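Local structure of yeast glycogen phosphorylase (Saccharomyces cerevisiae, 1YGP) at residues A[530-535]-A[564-569]; A[835-840]-A[846-851]. The protein is a glycogen phosphorylase of the carbohydrate phosphorylase family, with the two-domain GT-B fold and a pyridoxal-5'-phosphate cofactor. One frame throughout, in Å; residues are numbered along the deposited sequence.

Contacts 1 and 2 both join helices of the GT-B architecture on the same side of the chain's centre, with their own centres about 16 Å apart. Contact 1 is largely buried and apolar, pairing helix 527-536 with helix 562-584 through a leucine and a tryptophan. Contact 2 lies at the surface, where a single salt bridge spans consecutive helices 820-840 and 842-856. Helices 562-584 and 842-856 also meet directly, making the two contacts neighbours: Trp567 NE1 lies 3.0 Å from Ser849 OG, probably hydrogen-bonded, while Trp567 CD2 packs against Val850 CG2 and Leu564 CG against Leu846 CB. The chemistry follows burial: apolar contact where the side chains are covered, a charge pair at the surface.

Contact 1: residues A[530-535]-A[564-569]; sequences AKLISE and LKKWNQ
Leu532 and Trp567 form the tight part of a helix-helix contact in this GT-B protein, where helix 527-536 rests against helix 562-584. Leu532 CA and Trp567 CA are 7.8 Å apart, the closest backbone approach between 530-535 and 564-569. Leu532 reaches across with the CG atom placed opposite the backbone N (chi1 -178°) and its two methyl groups divided between neighbouring residues of the other helix. Leu532 CD2 takes the inner side, 3.6 Å from Trp567 CE3 on the benzo ring, which it approaches at a slant. Leu532 CD2 also lies 3.9 Å from Trp567 CA, so it sits between the indole of Trp567 and the Trp567 backbone. Trp567 leaves its helix obliquely, and chi1 of -158° and chi2 of -95° together bring the benzo part of the indole round toward Leu532; the buried ring is further covered by Phe563 and by Leu853 of helix 842-856.

Toward solvent the packing thins. Here only the root of exposed Lys566 takes part: after CB and CG the chain bends repeatedly and carries the ammonium away from helix 527-536, to a weak hydrogen bond between Lys566 NZ and Glu562 O. The outer branch of Leu532 correspondingly meets the aliphatic root of Lys566, with Leu532 CD1 4.0 Å from Lys566 CB and 4.2 Å from Lys566 CG.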
loop_
_atom_site.group_PDB
_atom_site.type_symbol
_atom_site.label_atom_id
_atom_site.label_comp_id
_atom_site.label_asym_id
_atom_site.label_seq_id
_atom_site.Cartn_x
_atom_site.Cartn_y
_atom_site.Cartn_z
ATOM N N ALA A 530 37.389 -9.275 -3.628
ATOM C CA ALA A 530 37.005 -10.654 -3.326
ATOM C C ALA A 530 37.527 -11.651 -4.355
ATOM O O ALA A 530 37.877 -12.791 -4.026
ATOM C CB ALA A 530 35.502 -10.795 -3.278
ATOM N N LYS A 531 37.627 -11.217 -5.617
ATOM C CA LYS A 531 38.181 -12.032 -6.678
ATOM C C LYS A 531 39.687 -12.093 -6.442
ATOM O O LYS A 531 40.212 -13.208 -6.433
ATOM C CB LYS A 531 37.916 -11.418 -8.063
ATOM N N LEU A 532 40.402 -10.987 -6.162
ATOM C CA LEU A 532 41.847 -10.988 -5.956
ATOM C C LEU A 532 42.275 -11.994 -4.921
ATOM O O LEU A 532 43.204 -12.754 -5.185
ATOM C CB LEU A 532 42.375 -9.619 -5.500
ATOM C CG LEU A 532 43.887 -9.380 -5.255
ATOM C CD1 LEU A 532 44.727 -9.805 -6.444
ATOM C CD2 LEU A 532 44.122 -7.899 -5.054
ATOM N N ILE A 533 41.579 -12.010 -3.779
ATOM C CA ILE A 533 41.840 -12.943 -2.689
ATOM C C ILE A 533 41.531 -14.360 -3.148
ATOM O O ILE A 533 42.350 -15.254 -2.929
ATOM C CB ILE A 533 40.977 -12.523 -1.478
ATOM C CG1 ILE A 533 41.578 -11.279 -0.900
ATOM C CG2 ILE A 533 40.926 -13.584 -0.399
ATOM C CD1 ILE A 533 40.700 -10.662 0.192
ATOM N N SER A 534 40.401 -14.618 -3.812
ATOM C CA SER A 534 40.093 -15.970 -4.256
ATOM C C SER A 534 41.132 -16.424 -5.267
ATOM O O SER A 534 41.432 -17.615 -5.356
ATOM C CB SER A 534 38.732 -16.045 -4.921
ATOM N N GLU A 535 41.722 -15.494 -6.009
ATOM C CA GLU A 535 42.796 -15.786 -6.932
ATOM C C GLU A 535 44.079 -16.059 -6.150
ATOM O O GLU A 535 44.585 -17.180 -6.193
ATOM C CB GLU A 535 43.013 -14.609 -7.846
ATOM C CG GLU A 535 42.976 -14.963 -9.311
ATOM C CD GLU A 535 42.173 -13.939 -10.102
ATOM O OE1 GLU A 535 42.612 -12.793 -10.250
ATOM O OE2 GLU A 535 41.088 -14.295 -10.556
ATOM N N LEU A 564 51.224 -6.142 -4.814
ATOM C CA LEU A 564 50.933 -4.782 -4.411
ATOM C C LEU A 564 50.381 -3.973 -5.575
ATOM O O LEU A 564 49.433 -3.200 -5.387
ATOM C CB LEU A 564 52.207 -4.161 -3.844
ATOM C CG LEU A 564 52.347 -4.014 -2.312
ATOM C CD1 LEU A 564 51.600 -5.097 -1.546
ATOM C CD2 LEU A 564 53.815 -4.109 -1.965
ATOM N N LYS A 565 50.865 -4.176 -6.803
ATOM C CA LYS A 565 50.329 -3.447 -7.941
ATOM C C LYS A 565 48.863 -3.811 -8.115
ATOM O O LYS A 565 48.000 -2.942 -8.294
ATOM C CB LYS A 565 51.053 -3.807 -9.224
ATOM N N LYS A 566 48.581 -5.105 -7.953
ATOM C CA LYS A 566 47.250 -5.635 -8.091
ATOM C C LYS A 566 46.304 -5.047 -7.050
ATOM O O LYS A 566 45.204 -4.565 -7.369
ATOM C CB LYS A 566 47.354 -7.129 -7.962
ATOM C CG LYS A 566 47.128 -7.843 -9.270
ATOM C CD LYS A 566 48.247 -7.572 -10.251
ATOM C CE LYS A 566 48.834 -8.887 -10.726
ATOM N NZ LYS A 566 49.427 -9.609 -9.615
ATOM N N TRP A 567 46.799 -5.014 -5.808
ATOM C CA TRP A 567 46.076 -4.502 -4.667
ATOM C C TRP A 567 45.766 -3.043 -4.907
ATOM O O TRP A 567 44.649 -2.590 -4.641
ATOM C CB TRP A 567 46.909 -4.625 -3.406
ATOM C CG TRP A 567 46.075 -4.630 -2.130
ATOM C CD1 TRP A 567 45.848 -3.478 -1.425
ATOM C CD2 TRP A 567 45.491 -5.731 -1.543
ATOM N NE1 TRP A 567 45.125 -3.847 -0.394
ATOM C CE2 TRP A 567 44.886 -5.165 -0.419
ATOM C CE3 TRP A 567 45.379 -7.103 -1.781
ATOM C CZ2 TRP A 567 44.170 -5.951 0.475
ATOM C CZ3 TRP A 567 44.656 -7.889 -0.881
ATOM C CH2 TRP A 567 44.058 -7.314 0.240
ATOM N N ASN A 568 46.701 -2.279 -5.461
ATOM C CA ASN A 568 46.430 -0.879 -5.643
ATOM C C ASN A 568 45.398 -0.656 -6.734
ATOM O O ASN A 568 44.473 0.145 -6.555
ATOM C CB ASN A 568 47.698 -0.144 -5.976
ATOM C CG ASN A 568 47.483 1.355 -5.845
ATOM O OD1 ASN A 568 47.876 2.123 -6.706
ATOM N ND2 ASN A 568 46.872 1.911 -4.810
ATOM N N GLN A 569 45.471 -1.420 -7.822
ATOM C CA GLN A 569 44.546 -1.294 -8.941
ATOM C C GLN A 569 43.096 -1.468 -8.530
ATOM O O GLN A 569 42.229 -0.685 -8.950
ATOM C CB GLN A 569 44.888 -2.322 -9.998
ATOM C CG GLN A 569 44.010 -2.269 -11.225
ATOM C CD GLN A 569 44.161 -0.948 -11.941
ATOM O OE1 GLN A 569 43.382 -0.009 -11.796
ATOM N NE2 GLN A 569 45.198 -0.834 -12.753
#

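Contact 2: residues A[835-840]-A[846-851]; sequences DQEFHN and LKKSVL
A salt bridge between Glu837 and Lys848 ties together two consecutive helices of the GT-B fold, 820-840 and 842-856, separated by a single residue. Lys848 NZ donates to Glu837 OE1 over 2.9 Å, approaching from above the carboxylate, 55° out of its plane. The two side chains meet at about a right angle and differ in shape. Lys848 is extended beyond CG and spans most of the gap, whereas Glu837 is bent at chi2 (-85°), turning its carboxylate against the lysine's end. The methylene next to the ammonium follows, Lys848 CE lying 3.2 Å from Glu837 OE1. With both residues partly exposed, this charge pair belongs to the surface rather than the interior.

Several other polar side chains of the two segments have partners elsewhere in the chain. Asp835 OD2 forms a salt bridge with Arg625 NH2, His839 ND1 is hydrogen-bonded to Asp599 OD1, and Ser849 OG has Gly733 O as one of its partners.

Next to the bridge, packing is made within the helix pair, while Leu846 and Val850 lean on helix 562-584. The side chain of Glu837 also touches Glu844 and Trp845 at the start of helix 842-856. One residue on, the buried Phe838 makes a cation-pi contact with Arg842 and meets Trp845 edge-to-face. Within helix 820-840 Phe838 also lies against its neighbour, Phe838 CD2 standing 3.6 Å above the plane of the His839 imidazole, over the centre of that ring.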
loop_
_atom_site.group_PDB
_atom_site.type_symbol
_atom_site.label_atom_id
_atom_site.label_comp_id
_atom_site.label_asym_id
_atom_site.label_seq_id
_atom_site.Cartn_x
_atom_site.Cartn_y
_atom_site.Cartn_z
ATOM N N ASP A 835 49.906 12.057 4.824
ATOM C CA ASP A 835 50.188 12.607 3.526
ATOM C C ASP A 835 51.505 12.154 2.943
ATOM O O ASP A 835 51.551 11.801 1.750
ATOM C CB ASP A 835 50.188 14.118 3.587
ATOM C CG ASP A 835 48.805 14.747 3.545
ATOM O OD1 ASP A 835 48.037 14.461 2.621
ATOM O OD2 ASP A 835 48.514 15.555 4.425
ATOM N N GLN A 836 52.554 12.118 3.767
ATOM C CA GLN A 836 53.850 11.726 3.251
ATOM C C GLN A 836 53.854 10.245 2.946
ATOM O O GLN A 836 54.282 9.855 1.856
ATOM C CB GLN A 836 54.945 12.011 4.255
ATOM N N GLU A 837 53.324 9.432 3.866
ATOM C CA GLU A 837 53.202 7.990 3.730
ATOM C C GLU A 837 52.557 7.620 2.414
ATOM O O GLU A 837 53.210 7.022 1.567
ATOM C CB GLU A 837 52.353 7.450 4.852
ATOM C CG GLU A 837 53.066 7.019 6.109
ATOM C CD GLU A 837 53.546 5.594 5.951
ATOM O OE1 GLU A 837 52.719 4.696 6.024
ATOM O OE2 GLU A 837 54.738 5.381 5.732
ATOM N N PHE A 838 51.327 8.082 2.193
ATOM C CA PHE A 838 50.547 7.751 1.016
ATOM C C PHE A 838 51.152 8.238 -0.287
ATOM O O PHE A 838 51.293 7.465 -1.232
ATOM C CB PHE A 838 49.111 8.327 1.169
ATOM C CG PHE A 838 48.220 8.194 -0.068
ATOM C CD1 PHE A 838 47.586 6.994 -0.356
ATOM C CD2 PHE A 838 48.054 9.284 -0.930
ATOM C CE1 PHE A 838 46.799 6.895 -1.498
ATOM C CE2 PHE A 838 47.263 9.174 -2.073
ATOM C CZ PHE A 838 46.632 7.976 -2.361
ATOM N N HIS A 839 51.492 9.519 -0.388
ATOM C CA HIS A 839 51.932 10.006 -1.683
ATOM C C HIS A 839 53.362 9.593 -1.998
ATOM O O HIS A 839 53.655 9.095 -3.084
ATOM C CB HIS A 839 51.814 11.531 -1.743
ATOM C CG HIS A 839 50.396 12.077 -1.716
ATOM N ND1 HIS A 839 49.519 12.221 -2.701
ATOM C CD2 HIS A 839 49.799 12.585 -0.585
ATOM C CE1 HIS A 839 48.443 12.796 -2.219
ATOM N NE2 HIS A 839 48.620 13.014 -0.943
ATOM N N ASN A 840 54.243 9.696 -1.015
ATOM C CA ASN A 840 55.642 9.510 -1.290
ATOM C C ASN A 840 56.127 8.110 -1.075
ATOM O O ASN A 840 57.142 7.742 -1.664
ATOM C CB ASN A 840 56.464 10.430 -0.435
ATOM C CG ASN A 840 56.081 11.883 -0.636
ATOM O OD1 ASN A 840 55.694 12.341 -1.713
ATOM N ND2 ASN A 840 56.142 12.668 0.430
ATOM N N LEU A 846 50.637 0.468 0.988
ATOM C CA LEU A 846 50.021 -0.749 0.498
ATOM C C LEU A 846 50.262 -1.953 1.404
ATOM O O LEU A 846 49.406 -2.830 1.544
ATOM C CB LEU A 846 50.553 -0.962 -0.920
ATOM C CG LEU A 846 49.676 -0.545 -2.150
ATOM C CD1 LEU A 846 48.642 0.526 -1.829
ATOM C CD2 LEU A 846 50.619 -0.032 -3.221
ATOM N N LYS A 847 51.383 -1.990 2.110
ATOM C CA LYS A 847 51.656 -3.056 3.046
ATOM C C LYS A 847 50.721 -2.875 4.212
ATOM O O LYS A 847 50.180 -3.873 4.674
ATOM C CB LYS A 847 53.087 -2.997 3.561
ATOM N N LYS A 848 50.442 -1.660 4.674
ATOM C CA LYS A 848 49.503 -1.453 5.779
ATOM C C LYS A 848 48.095 -1.930 5.432
ATOM O O LYS A 848 47.420 -2.589 6.224
ATOM C CB LYS A 848 49.425 0.008 6.146
ATOM C CG LYS A 848 50.743 0.500 6.717
ATOM C CD LYS A 848 50.657 1.964 7.100
ATOM C CE LYS A 848 51.893 2.259 7.909
ATOM N NZ LYS A 848 51.750 3.563 8.514
ATOM N N SER A 849 47.673 -1.654 4.201
ATOM C CA SER A 849 46.393 -2.088 3.680
ATOM C C SER A 849 46.278 -3.619 3.597
ATOM O O SER A 849 45.288 -4.182 4.093
ATOM C CB SER A 849 46.237 -1.417 2.321
ATOM O OG SER A 849 44.981 -1.689 1.726
ATOM N N VAL A 850 47.270 -4.343 3.033
ATOM C CA VAL A 850 47.225 -5.809 2.899
ATOM C C VAL A 850 47.213 -6.435 4.274
ATOM O O VAL A 850 46.424 -7.333 4.561
ATOM C CB VAL A 850 48.441 -6.363 2.115
ATOM C CG1 VAL A 850 48.373 -7.869 2.051
ATOM C CG2 VAL A 850 48.406 -5.887 0.659
ATOM N N LEU A 851 48.056 -5.948 5.172
ATOM C CA LEU A 851 48.056 -6.465 6.515
ATOM C C LEU A 851 46.731 -6.182 7.201
ATOM O O LEU A 851 46.266 -7.091 7.906
ATOM C CB LEU A 851 49.228 -5.852 7.261
ATOM C CG LEU A 851 50.571 -6.402 6.783
ATOM C CD1 LEU A 851 51.661 -5.598 7.437
ATOM C CD2 LEU A 851 50.680 -7.901 7.058
#